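Local structure of aminoglycoside N(3)-acetyltransferase III (Serratia marcescens, 7LAO) at residues 22-27 with 155-160; 113-118 with 134-139; 164-169 with 224-229; 182-187 with 206-211. The protein catalyses transfer of an acetyl group from acetyl-CoA to the 3-amino group of 2-deoxystreptamine antibiotics, giving resistance to gentamicin, kanamycin, tobramycin and related drugs. All blocks are in the same frame, centred on the assembly; numbering follows the deposited sequence.

Interaction 1. Residues 22-27 with 155-160; sequences DLIMVH and GGKVLL
Leu23 meets the chain of 155-160 at its very start: its backbone N shares a water with Gly155 O, and its CG and CD2 lie against the bare backbone of Gly156. Gly155 has a positive phi and ends the preceding helix as the C-prime residue of a Schellman motif. Lys157 begins the ladder proper, with its N bonded to Leu23 O (2.8 Å) and its O receiving Met25 N (2.9 Å). Its side chain starts anti to its own carbonyl carbon (chi1 -62°) and then runs fully extended. CB passes Ile24 CD1 at 3.7 Å, and NZ ends in a salt bridge 3.0 Å from Asp22 OD2, approaching 42° out of the carboxylate plane. The same oxygen also accepts from Arg19 N. Two parallel strands pair here in the middle of the mixed sheet, 23-28 lying between 157-161 and 56-60, with a helix packed on each face. Val158 faces helix 147-153 together with Met25, and its CG1 touches the His27 ring at the edge, in its plane, 3.8 Å from CD2. Leu159 turns to the other face, that of Ile24 and Val26, where Leu47 of helix 40-51 packs. Its CB meets Ile24 CG2 at 3.5 Å, while CD2 lies alongside Val26, the two side chains pointing the same way. Its N and O carry on the ladder to Met25 O and His27 N. Leu160 brings CD2 obliquely to within 3.5 Å of His27 CD2, on the side of the sheet where His27 also touches Ser167 and Thr169.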
loop_
_atom_site.group_PDB
_atom_site.type_symbol
_atom_site.label_atom_id
_atom_site.label_comp_id
_atom_site.label_asym_id
_atom_site.label_seq_id
_atom_site.Cartn_x
_atom_site.Cartn_y
_atom_site.Cartn_z
ATOM N N ASP A 22 -6.323 -10.799 12.683
ATOM C CA ASP A 22 -5.314 -10.601 11.650
ATOM C C ASP A 22 -5.086 -9.133 11.410
ATOM O O ASP A 22 -6.000 -8.312 11.551
ATOM C CB ASP A 22 -5.766 -11.195 10.309
ATOM C CG ASP A 22 -5.535 -12.690 10.231
ATOM O OD1 ASP A 22 -4.953 -13.217 11.200
ATOM O OD2 ASP A 22 -5.955 -13.326 9.216
ATOM N N LEU A 23 -3.878 -8.827 10.962
ATOM C CA LEU A 23 -3.535 -7.542 10.374
ATOM C C LEU A 23 -3.485 -7.719 8.853
ATOM O O LEU A 23 -2.661 -8.478 8.340
ATOM C CB LEU A 23 -2.179 -7.069 10.915
ATOM C CG LEU A 23 -1.469 -5.941 10.169
ATOM C CD1 LEU A 23 -2.265 -4.640 10.282
ATOM C CD2 LEU A 23 -0.051 -5.732 10.868
ATOM N N ILE A 24 -4.391 -7.043 8.134
ATOM C CA ILE A 24 -4.565 -7.227 6.704
ATOM C C ILE A 24 -4.293 -5.903 5.998
ATOM O O ILE A 24 -4.941 -4.891 6.288
ATOM C CB ILE A 24 -5.990 -7.726 6.404
ATOM C CG1 ILE A 24 -6.210 -9.031 7.169
ATOM C CG2 ILE A 24 -6.161 -7.994 4.881
ATOM C CD1 ILE A 24 -5.321 -10.132 6.704
ATOM N N MET A 25 -3.391 -5.914 5.045
ATOM C CA MET A 25 -3.270 -4.811 4.104
ATOM C C MET A 25 -3.995 -5.228 2.828
ATOM O O MET A 25 -3.647 -6.254 2.220
ATOM C CB MET A 25 -1.810 -4.494 3.805
ATOM C CG MET A 25 -1.615 -3.320 2.831
ATOM S SD MET A 25 0.118 -2.632 2.925
ATOM C CE MET A 25 0.018 -1.358 1.650
ATOM N N VAL A 26 -4.980 -4.420 2.409
ATOM C CA VAL A 26 -5.849 -4.773 1.278
ATOM C C VAL A 26 -5.487 -3.938 0.056
ATOM O O VAL A 26 -5.401 -2.706 0.140
ATOM C CB VAL A 26 -7.333 -4.553 1.639
ATOM C CG1 VAL A 26 -8.304 -5.117 0.546
ATOM C CG2 VAL A 26 -7.666 -5.084 3.026
ATOM N N HIS A 27 -5.383 -4.592 -1.106
ATOM C CA HIS A 27 -5.366 -3.889 -2.388
ATOM C C HIS A 27 -6.543 -4.434 -3.176
ATOM O O HIS A 27 -6.613 -5.637 -3.402
ATOM C CB HIS A 27 -4.058 -4.124 -3.164
ATOM C CG HIS A 27 -2.821 -3.899 -2.347
ATOM N ND1 HIS A 27 -2.237 -2.656 -2.202
ATOM C CD2 HIS A 27 -2.066 -4.754 -1.614
ATOM C CE1 HIS A 27 -1.179 -2.754 -1.419
ATOM N NE2 HIS A 27 -1.052 -4.014 -1.046
ATOM N N GLY A 155 3.480 -9.057 11.695
ATOM C CA GLY A 155 2.924 -10.267 11.121
ATOM C C GLY A 155 1.763 -10.012 10.166
ATOM O O GLY A 155 0.790 -10.770 10.172
ATOM N N GLY A 156 1.809 -8.936 9.391
ATOM C CA GLY A 156 0.691 -8.632 8.521
ATOM C C GLY A 156 0.545 -9.630 7.369
ATOM O O GLY A 156 1.449 -10.396 7.025
ATOM N N LYS A 157 -0.652 -9.661 6.798
ATOM C CA LYS A 157 -0.943 -10.451 5.596
ATOM C C LYS A 157 -1.395 -9.501 4.493
ATOM O O LYS A 157 -2.003 -8.454 4.762
ATOM C CB LYS A 157 -2.018 -11.485 5.848
ATOM C CG LYS A 157 -1.651 -12.522 6.898
ATOM C CD LYS A 157 -2.785 -13.474 7.066
ATOM C CE LYS A 157 -2.573 -14.521 8.126
ATOM N NZ LYS A 157 -3.893 -15.272 8.197
ATOM N N VAL A 158 -1.028 -9.814 3.257
ATOM C CA VAL A 158 -1.397 -8.970 2.133
ATOM C C VAL A 158 -2.578 -9.635 1.431
ATOM O O VAL A 158 -2.515 -10.817 1.033
ATOM C CB VAL A 158 -0.235 -8.759 1.161
ATOM C CG1 VAL A 158 -0.694 -7.929 -0.040
ATOM C CG2 VAL A 158 0.998 -8.075 1.934
ATOM N N LEU A 159 -3.643 -8.868 1.273
ATOM C CA LEU A 159 -4.860 -9.346 0.607
ATOM C C LEU A 159 -5.018 -8.630 -0.724
ATOM O O LEU A 159 -5.147 -7.404 -0.740
ATOM C CB LEU A 159 -6.058 -9.078 1.522
ATOM C CG LEU A 159 -7.394 -9.335 0.838
ATOM C CD1 LEU A 159 -7.524 -10.785 0.471
ATOM C CD2 LEU A 159 -8.508 -8.915 1.745
ATOM N N LEU A 160 -5.009 -9.380 -1.847
ATOM C CA LEU A 160 -5.331 -8.815 -3.151
ATOM C C LEU A 160 -6.750 -9.259 -3.488
ATOM O O LEU A 160 -7.020 -10.462 -3.547
ATOM C CB LEU A 160 -4.345 -9.275 -4.245
ATOM C CG LEU A 160 -2.825 -9.108 -4.005
ATOM C CD1 LEU A 160 -2.013 -9.458 -5.261
ATOM C CD2 LEU A 160 -2.465 -7.682 -3.481
HETATM O O HOH W 1 -2.024 -11.102 10.693
#

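Interaction 2. Residues 113-118 with 134-139; sequences RRSAHP and EPHRLG
His117 and His136 make most of this contact, and they meet through a methylene, not ring on ring. His117 CB sits over the centre of the His136 imidazole, 3.3 Å from its centroid and only 7° off the ring normal, a close CH-pi contact. The two rings themselves are oblique, their centroids 4.9 Å apart and their planes at 39°. His117 has its ring swung anti to the backbone N (chi1 -169°), which carries the imidazole forward along 134-139. There Arg137 O lies at the ring edge, in plane and 3.2 Å from CD2, while Leu138 CD2 covers one face, offset toward the rim and 3.8 Å from the centroid. A water also lies in the ring plane, bonded to NE2. Leu138 in turn packs on strands 185-192 and 200-207, so the loop pairing links the edge strand 113-114 of the central sheet with the two-stranded hairpin. A bound HEPES molecule, probably from the crystallisation liquor, comes within about 5 Å of His117. At the edge of the His136 ring, near its plane, Ser115 OG and His136 ND1 share a hydrogen bond of 2.6 Å, and OG is held in turn by Met122 N of strand 122-125. At the outer end, Arg113 and Glu134 stay beyond salt-bridge range and share a water between NE and OE1. The chemistry implies a His136 ring fixed in rotation: ND1 is held by Ser115, NE2 is bonded to Ala141 O, and one face is closed by a methylene.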
loop_
_atom_site.group_PDB
_atom_site.type_symbol
_atom_site.label_atom_id
_atom_site.label_comp_id
_atom_site.label_asym_id
_atom_site.label_seq_id
_atom_site.Cartn_x
_atom_site.Cartn_y
_atom_site.Cartn_z
ATOM N N ARG A 113 -7.230 5.895 11.104
ATOM C CA ARG A 113 -6.195 6.919 11.191
ATOM C C ARG A 113 -5.428 6.923 9.880
ATOM O O ARG A 113 -5.449 5.947 9.128
ATOM C CB ARG A 113 -5.236 6.662 12.367
ATOM C CG ARG A 113 -5.950 6.217 13.653
ATOM C CD ARG A 113 -4.973 6.201 14.894
ATOM N NE ARG A 113 -4.488 7.550 15.190
ATOM C CZ ARG A 113 -5.100 8.453 15.965
ATOM N NH1 ARG A 113 -6.272 8.195 16.545
ATOM N NH2 ARG A 113 -4.534 9.645 16.135
ATOM N N ARG A 114 -4.754 8.029 9.605
ATOM C CA ARG A 114 -4.063 8.198 8.333
ATOM C C ARG A 114 -2.665 8.710 8.606
ATOM O O ARG A 114 -2.475 9.536 9.493
ATOM C CB ARG A 114 -4.779 9.196 7.398
ATOM C CG ARG A 114 -4.277 9.146 5.981
ATOM C CD ARG A 114 -4.964 10.226 5.158
ATOM N NE ARG A 114 -4.682 10.140 3.716
ATOM C CZ ARG A 114 -5.355 10.864 2.824
ATOM N NH1 ARG A 114 -6.330 11.643 3.252
ATOM N NH2 ARG A 114 -5.095 10.784 1.519
ATOM N N SER A 115 -1.695 8.212 7.847
ATOM C CA SER A 115 -0.317 8.623 8.074
ATOM C C SER A 115 -0.028 9.955 7.374
ATOM O O SER A 115 -0.707 10.352 6.423
ATOM C CB SER A 115 0.628 7.510 7.599
ATOM O OG SER A 115 0.922 7.641 6.232
ATOM N N ALA A 116 0.996 10.656 7.863
ATOM C CA ALA A 116 1.238 12.044 7.468
ATOM C C ALA A 116 2.155 12.201 6.255
ATOM O O ALA A 116 2.401 13.341 5.841
ATOM C CB ALA A 116 1.836 12.840 8.645
ATOM N N HIS A 117 2.701 11.116 5.700
ATOM C CA HIS A 117 3.505 11.216 4.469
ATOM C C HIS A 117 2.538 11.416 3.317
ATOM O O HIS A 117 1.808 10.486 2.986
ATOM C CB HIS A 117 4.354 9.951 4.260
ATOM C CG HIS A 117 5.397 10.060 3.177
ATOM N ND1 HIS A 117 5.090 10.351 1.862
ATOM C CD2 HIS A 117 6.742 9.875 3.213
ATOM C CE1 HIS A 117 6.199 10.376 1.144
ATOM N NE2 HIS A 117 7.214 10.087 1.940
ATOM N N PRO A 118 2.446 12.598 2.715
ATOM C CA PRO A 118 1.352 12.802 1.748
ATOM C C PRO A 118 1.448 11.887 0.540
ATOM O O PRO A 118 0.440 11.293 0.134
ATOM C CB PRO A 118 1.482 14.278 1.368
ATOM C CG PRO A 118 2.426 14.884 2.398
ATOM C CD PRO A 118 3.333 13.766 2.804
ATOM N N GLU A 134 2.177 6.115 12.462
ATOM C CA GLU A 134 3.163 7.064 12.989
ATOM C C GLU A 134 4.399 6.293 13.450
ATOM O O GLU A 134 4.258 5.293 14.175
ATOM C CB GLU A 134 2.571 7.844 14.184
ATOM C CG GLU A 134 1.421 8.783 13.844
ATOM C CD GLU A 134 0.869 9.479 15.092
ATOM O OE1 GLU A 134 -0.283 9.171 15.515
ATOM O OE2 GLU A 134 1.631 10.299 15.681
ATOM N N PRO A 135 5.626 6.762 13.133
ATOM C CA PRO A 135 5.919 7.938 12.314
ATOM C C PRO A 135 5.887 7.651 10.821
ATOM O O PRO A 135 5.861 6.477 10.409
ATOM C CB PRO A 135 7.333 8.339 12.797
ATOM C CG PRO A 135 7.952 7.000 13.101
ATOM C CD PRO A 135 6.851 6.103 13.615
ATOM N N HIS A 136 5.848 8.685 9.986
ATOM C CA HIS A 136 5.854 8.430 8.532
ATOM C C HIS A 136 6.494 9.664 7.902
ATOM O O HIS A 136 5.811 10.627 7.561
ATOM C CB HIS A 136 4.496 8.131 7.917
ATOM C CG HIS A 136 4.586 7.435 6.581
ATOM N ND1 HIS A 136 3.477 7.082 5.829
ATOM C CD2 HIS A 136 5.667 7.013 5.866
ATOM C CE1 HIS A 136 3.871 6.508 4.709
ATOM N NE2 HIS A 136 5.188 6.438 4.709
ATOM N N ARG A 137 7.816 9.623 7.784
ATOM C CA ARG A 137 8.610 10.787 7.431
ATOM C C ARG A 137 9.033 10.776 5.972
ATOM O O ARG A 137 9.169 9.724 5.335
ATOM C CB ARG A 137 9.857 10.887 8.323
ATOM C CG ARG A 137 9.698 10.336 9.746
ATOM C CD ARG A 137 10.892 10.689 10.624
ATOM N NE ARG A 137 10.903 9.993 11.914
ATOM C CZ ARG A 137 10.351 10.458 13.038
ATOM N NH1 ARG A 137 9.715 11.631 13.048
ATOM N NH2 ARG A 137 10.423 9.742 14.159
ATOM N N LEU A 138 9.262 11.980 5.454
ATOM C CA LEU A 138 9.922 12.104 4.166
ATOM C C LEU A 138 11.262 11.379 4.194
ATOM O O LEU A 138 12.041 11.537 5.134
ATOM C CB LEU A 138 10.138 13.566 3.823
ATOM C CG LEU A 138 8.834 14.305 3.602
ATOM C CD1 LEU A 138 9.151 15.677 3.096
ATOM C CD2 LEU A 138 7.946 13.517 2.623
ATOM N N GLY A 139 11.542 10.597 3.141
ATOM C CA GLY A 139 12.708 9.744 3.110
ATOM C C GLY A 139 12.493 8.376 3.725
ATOM O O GLY A 139 13.423 7.561 3.749
HETATM O O HOH W 2 -2.082 8.165 13.660
HETATM O O HOH W 3 10.015 9.616 1.378
#

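Interaction 3. Residues 164-169 with 224-229; sequences PLDSVT and AVETIA
The carboxylates of Asp166 and Glu226 lie side by side and point the same way, but their planes are 81° apart, so they do not stack. Asp166 OD2 and Glu226 OE2 come no closer than 4.1 Å. The touch is made lower down, where Glu226 OE2 lies 3.8 Å from Asp166 CB and the two CB atoms pack at 3.9 Å. Deeper in, Val225 fills the middle of the contact. Its CG1, anti to the backbone N (chi1 171°), pushes into the turn of 164-169 and faces three carbonyl oxygens, those of Leu165, Asp166 and Val168, the nearest being Val168 O at 3.5 Å. A short 3-10 turn at 165-166 followed by an inverse gamma turn centred on Val168 gathers these oxygens on one side. One helical turn further on, Ala229 CB meets Leu165 CB at 4.0 Å. The loop after strand 157-161 is thus bedded on helix 224-233, which also packs against helices 170-177 and 253-268. Van der Waals contact holds the two segments together, while the neighbouring carboxylates would, if both are charged, work slightly against it; the weak, long ion pair of Glu226 OE1 with Lys230 may offset that, and either acid could have a somewhat raised pKa.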
loop_
_atom_site.group_PDB
_atom_site.type_symbol
_atom_site.label_atom_id
_atom_site.label_comp_id
_atom_site.label_asym_id
_atom_site.label_seq_id
_atom_site.Cartn_x
_atom_site.Cartn_y
_atom_site.Cartn_z
ATOM N N PRO A 164 -3.838 -6.861 -9.358
ATOM C CA PRO A 164 -2.784 -7.700 -9.948
ATOM C C PRO A 164 -1.590 -7.836 -8.997
ATOM O O PRO A 164 -1.449 -7.108 -8.004
ATOM C CB PRO A 164 -2.420 -6.965 -11.239
ATOM C CG PRO A 164 -2.808 -5.511 -10.946
ATOM C CD PRO A 164 -3.970 -5.548 -10.022
ATOM N N LEU A 165 -0.716 -8.809 -9.319
ATOM C CA LEU A 165 0.429 -9.074 -8.462
ATOM C C LEU A 165 1.362 -7.858 -8.330
ATOM O O LEU A 165 2.045 -7.721 -7.307
ATOM C CB LEU A 165 1.181 -10.275 -9.001
ATOM C CG LEU A 165 0.487 -11.629 -8.901
ATOM C CD1 LEU A 165 1.566 -12.633 -9.237
ATOM C CD2 LEU A 165 -0.042 -11.867 -7.491
ATOM N N ASP A 166 1.406 -6.969 -9.337
ATOM C CA ASP A 166 2.250 -5.785 -9.208
ATOM C C ASP A 166 1.747 -4.801 -8.150
ATOM O O ASP A 166 2.455 -3.825 -7.859
ATOM C CB ASP A 166 2.427 -5.062 -10.558
ATOM C CG ASP A 166 1.122 -4.514 -11.138
ATOM O OD1 ASP A 166 0.065 -4.623 -10.490
ATOM O OD2 ASP A 166 1.153 -3.971 -12.265
ATOM N N SER A 167 0.573 -5.002 -7.556
ATOM C CA SER A 167 0.112 -4.073 -6.536
ATOM C C SER A 167 0.530 -4.489 -5.115
ATOM O O SER A 167 0.030 -3.903 -4.143
ATOM C CB SER A 167 -1.415 -3.896 -6.630
ATOM O OG SER A 167 -2.124 -5.056 -6.234
ATOM N N VAL A 168 1.446 -5.475 -4.970
ATOM C CA VAL A 168 1.883 -5.938 -3.637
ATOM C C VAL A 168 2.886 -4.961 -3.013
ATOM O O VAL A 168 4.115 -5.156 -3.055
ATOM C CB VAL A 168 2.447 -7.380 -3.693
ATOM C CG1 VAL A 168 2.854 -7.849 -2.293
ATOM C CG2 VAL A 168 1.400 -8.337 -4.200
ATOM N N THR A 169 2.354 -3.918 -2.375
ATOM C CA THR A 169 3.185 -2.792 -1.956
ATOM C C THR A 169 4.254 -3.193 -0.950
ATOM O O THR A 169 5.349 -2.606 -0.922
ATOM C CB THR A 169 2.284 -1.706 -1.354
ATOM O OG1 THR A 169 1.312 -1.331 -2.339
ATOM C CG2 THR A 169 3.094 -0.487 -0.920
ATOM N N ALA A 224 10.000 -5.096 -10.352
ATOM C CA ALA A 224 10.521 -6.089 -9.422
ATOM C C ALA A 224 9.413 -6.687 -8.570
ATOM O O ALA A 224 9.456 -7.880 -8.228
ATOM C CB ALA A 224 11.580 -5.464 -8.528
ATOM N N VAL A 225 8.445 -5.856 -8.174
ATOM C CA VAL A 225 7.342 -6.347 -7.361
ATOM C C VAL A 225 6.651 -7.505 -8.078
ATOM O O VAL A 225 6.569 -8.619 -7.549
ATOM C CB VAL A 225 6.377 -5.195 -7.025
ATOM C CG1 VAL A 225 5.124 -5.720 -6.372
ATOM C CG2 VAL A 225 7.104 -4.196 -6.072
ATOM N N GLU A 226 6.247 -7.278 -9.330
ATOM C CA GLU A 226 5.589 -8.310 -10.112
ATOM C C GLU A 226 6.504 -9.515 -10.318
ATOM O O GLU A 226 6.075 -10.669 -10.174
ATOM C CB GLU A 226 5.160 -7.721 -11.455
ATOM C CG GLU A 226 4.486 -8.704 -12.352
ATOM C CD GLU A 226 3.773 -8.029 -13.525
ATOM O OE1 GLU A 226 3.170 -8.753 -14.324
ATOM O OE2 GLU A 226 3.812 -6.786 -13.651
ATOM N N THR A 227 7.765 -9.265 -10.670
ATOM C CA THR A 227 8.677 -10.377 -10.913
ATOM C C THR A 227 8.773 -11.250 -9.662
ATOM O O THR A 227 8.617 -12.472 -9.730
ATOM C CB THR A 227 10.055 -9.835 -11.339
ATOM O OG1 THR A 227 9.910 -9.090 -12.552
ATOM C CG2 THR A 227 11.070 -10.962 -11.602
ATOM N N ILE A 228 8.928 -10.621 -8.499
ATOM C CA ILE A 228 9.151 -11.363 -7.262
ATOM C C ILE A 228 7.889 -12.098 -6.823
ATOM O O ILE A 228 7.949 -13.266 -6.412
ATOM C CB ILE A 228 9.659 -10.419 -6.162
ATOM C CG1 ILE A 228 11.088 -9.965 -6.491
ATOM C CG2 ILE A 228 9.659 -11.137 -4.831
ATOM C CD1 ILE A 228 11.527 -8.769 -5.691
ATOM N N ALA A 229 6.729 -11.432 -6.912
ATOM C CA ALA A 229 5.482 -12.064 -6.509
ATOM C C ALA A 229 5.192 -13.278 -7.356
ATOM O O ALA A 229 4.770 -14.316 -6.836
ATOM C CB ALA A 229 4.318 -11.068 -6.604
#

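Interaction 4. Residues 182-187 with 206-211; sequences NKRRVT and DFDSNG
Arg184 and Asp208 form the salt bridge: the arginine comes side-on, and both NE and NH2 bond to the single oxygen OD2, each at 3.0 Å. The guanidinium and carboxylate planes are 26° apart, and a water reaching Arg185 O adds a third donor to OD2. Arg184 NH1 turns to a second acid, Asp214. The other oxygen of Asp208, OD1, accepts from Asn210 N in an Asx turn. Backbone bonds come next. Val186 and Asp206 are an antiparallel hydrogen-bonded pair, with Val186 N to Asp206 O at 2.8 Å and Asp206 N to Val186 O at 3.0 Å. Arg185 and Phe207 are the adjoining non-hydrogen-bonded pair, and beyond them Asp208 N reaches Arg184 O at 2.9 Å. This is the open end of the beta hairpin 185-192/200-207. In a cation-pi contact Arg185, bent at chi2 (-82°) and chi3, folds back so that CZ stands 4.3 Å from the Phe207 centroid, 9° off the normal. Its plane is steep to the ring, so NH1 leads, over the face toward the rim. Among the van der Waals contacts, Lys183 CE lies 3.9 Å from Phe207 CE1 on the way to Ala176 O, and Val186 CG1 packs on Asp208 CG.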
loop_
_atom_site.group_PDB
_atom_site.type_symbol
_atom_site.label_atom_id
_atom_site.label_comp_id
_atom_site.label_asym_id
_atom_site.label_seq_id
_atom_site.Cartn_x
_atom_site.Cartn_y
_atom_site.Cartn_z
ATOM N N ASN A 182 23.548 -0.688 -6.747
ATOM C CA ASN A 182 22.958 -0.022 -7.903
ATOM C C ASN A 182 21.477 0.271 -7.736
ATOM O O ASN A 182 20.779 0.506 -8.728
ATOM C CB ASN A 182 23.188 -0.839 -9.174
ATOM C CG ASN A 182 24.645 -1.150 -9.390
ATOM O OD1 ASN A 182 25.521 -0.405 -8.935
ATOM N ND2 ASN A 182 24.921 -2.253 -10.074
ATOM N N LYS A 183 20.970 0.257 -6.507
ATOM C CA LYS A 183 19.564 0.573 -6.272
ATOM C C LYS A 183 19.270 2.026 -6.642
ATOM O O LYS A 183 20.052 2.934 -6.343
ATOM C CB LYS A 183 19.195 0.312 -4.814
ATOM C CG LYS A 183 19.025 -1.161 -4.501
ATOM C CD LYS A 183 18.205 -1.394 -3.229
ATOM C CE LYS A 183 19.071 -1.387 -1.977
ATOM N NZ LYS A 183 18.280 -1.878 -0.805
ATOM N N ARG A 184 18.130 2.236 -7.300
ATOM C CA ARG A 184 17.767 3.554 -7.814
ATOM C C ARG A 184 17.133 4.418 -6.724
ATOM O O ARG A 184 16.348 3.936 -5.897
ATOM C CB ARG A 184 16.801 3.408 -8.998
ATOM C CG ARG A 184 17.477 2.914 -10.288
ATOM C CD ARG A 184 16.470 2.310 -11.267
ATOM N NE ARG A 184 15.429 3.262 -11.633
ATOM C CZ ARG A 184 15.398 3.942 -12.776
ATOM N NH1 ARG A 184 16.360 3.779 -13.676
ATOM N NH2 ARG A 184 14.407 4.792 -13.018
ATOM N N ARG A 185 17.470 5.705 -6.745
ATOM C CA ARG A 185 16.952 6.709 -5.828
ATOM C C ARG A 185 16.265 7.811 -6.624
ATOM O O ARG A 185 16.570 8.033 -7.800
ATOM C CB ARG A 185 18.079 7.344 -4.989
ATOM C CG ARG A 185 19.071 6.356 -4.418
ATOM C CD ARG A 185 18.515 5.762 -3.156
ATOM N NE ARG A 185 18.399 6.755 -2.098
ATOM C CZ ARG A 185 18.179 6.444 -0.827
ATOM N NH1 ARG A 185 18.027 5.174 -0.482
ATOM N NH2 ARG A 185 18.090 7.401 0.092
ATOM N N VAL A 186 15.352 8.520 -5.956
ATOM C CA VAL A 186 14.689 9.687 -6.521
ATOM C C VAL A 186 14.647 10.771 -5.455
ATOM O O VAL A 186 14.905 10.523 -4.274
ATOM C CB VAL A 186 13.255 9.398 -7.007
ATOM C CG1 VAL A 186 13.256 8.340 -8.105
ATOM C CG2 VAL A 186 12.377 8.948 -5.849
ATOM N N THR A 187 14.305 11.988 -5.895
ATOM C CA THR A 187 14.067 13.126 -5.016
ATOM C C THR A 187 12.819 13.868 -5.459
ATOM O O THR A 187 12.582 14.051 -6.656
ATOM C CB THR A 187 15.248 14.097 -5.014
ATOM O OG1 THR A 187 15.473 14.612 -6.338
ATOM C CG2 THR A 187 16.455 13.356 -4.589
ATOM N N ASP A 206 14.458 9.179 -1.575
ATOM C CA ASP A 206 14.023 7.829 -1.251
ATOM C C ASP A 206 14.287 6.912 -2.434
ATOM O O ASP A 206 14.646 7.354 -3.526
ATOM C CB ASP A 206 12.540 7.809 -0.851
ATOM C CG ASP A 206 12.254 6.856 0.299
ATOM O OD1 ASP A 206 12.860 5.759 0.308
ATOM O OD2 ASP A 206 11.436 7.195 1.193
ATOM N N PHE A 207 14.121 5.614 -2.190
ATOM C CA PHE A 207 14.270 4.620 -3.235
ATOM C C PHE A 207 13.177 4.800 -4.297
ATOM O O PHE A 207 12.051 5.213 -4.007
ATOM C CB PHE A 207 14.206 3.207 -2.639
ATOM C CG PHE A 207 15.360 2.861 -1.754
ATOM C CD1 PHE A 207 16.593 2.561 -2.294
ATOM C CD2 PHE A 207 15.215 2.846 -0.367
ATOM C CE1 PHE A 207 17.666 2.246 -1.472
ATOM C CE2 PHE A 207 16.281 2.540 0.455
ATOM C CZ PHE A 207 17.505 2.224 -0.111
ATOM N N ASP A 208 13.531 4.494 -5.538
ATOM C CA ASP A 208 12.602 4.569 -6.670
ATOM C C ASP A 208 11.469 3.538 -6.530
ATOM O O ASP A 208 11.731 2.333 -6.464
ATOM C CB ASP A 208 13.404 4.337 -7.951
ATOM C CG ASP A 208 12.689 4.809 -9.200
ATOM O OD1 ASP A 208 11.461 5.015 -9.140
ATOM O OD2 ASP A 208 13.358 4.957 -10.247
ATOM N N SER A 209 10.206 3.997 -6.493
ATOM C CA SER A 209 9.053 3.091 -6.439
ATOM C C SER A 209 8.637 2.564 -7.811
ATOM O O SER A 209 7.807 1.654 -7.880
ATOM C CB SER A 209 7.821 3.767 -5.806
ATOM O OG SER A 209 7.644 5.094 -6.291
ATOM N N ASN A 210 9.164 3.130 -8.896
ATOM C CA ASN A 210 8.843 2.630 -10.224
ATOM C C ASN A 210 10.088 2.005 -10.837
ATOM O O ASN A 210 10.543 2.421 -11.909
ATOM C CB ASN A 210 8.268 3.747 -11.109
ATOM C CG ASN A 210 7.081 4.423 -10.477
ATOM O OD1 ASN A 210 6.019 3.818 -10.306
ATOM N ND2 ASN A 210 7.245 5.686 -10.132
ATOM N N GLY A 211 10.648 1.010 -10.140
ATOM C CA GLY A 211 11.824 0.305 -10.608
ATOM C C GLY A 211 13.029 0.455 -9.704
ATOM O O GLY A 211 13.711 1.478 -9.744
HETATM O O HOH W 4 15.315 7.307 -10.384
#

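Interactions 1 and 2 both reach the seven-stranded mixed sheet, 1 in its middle and 2 at the outermost strand 113-114, and their centres are 19 Å apart. Residues 113-139 fall within the long connection between the two strands of interaction 1. The first segment of interaction 3, 164-169, lies in the loop just after strand 157-161 and touches interaction 1, Leu160 against Val168. Interaction 4 lies within the chain between 169 and 224, about 25 Å from interaction 1 between centres and across the middle of the protein. Gly139 against Asp206 joins interaction 2 to the hairpin. All four fall within the acetyltransferase family region of a single chain, and together they join the central sheet to helix 224-233 and the hairpin.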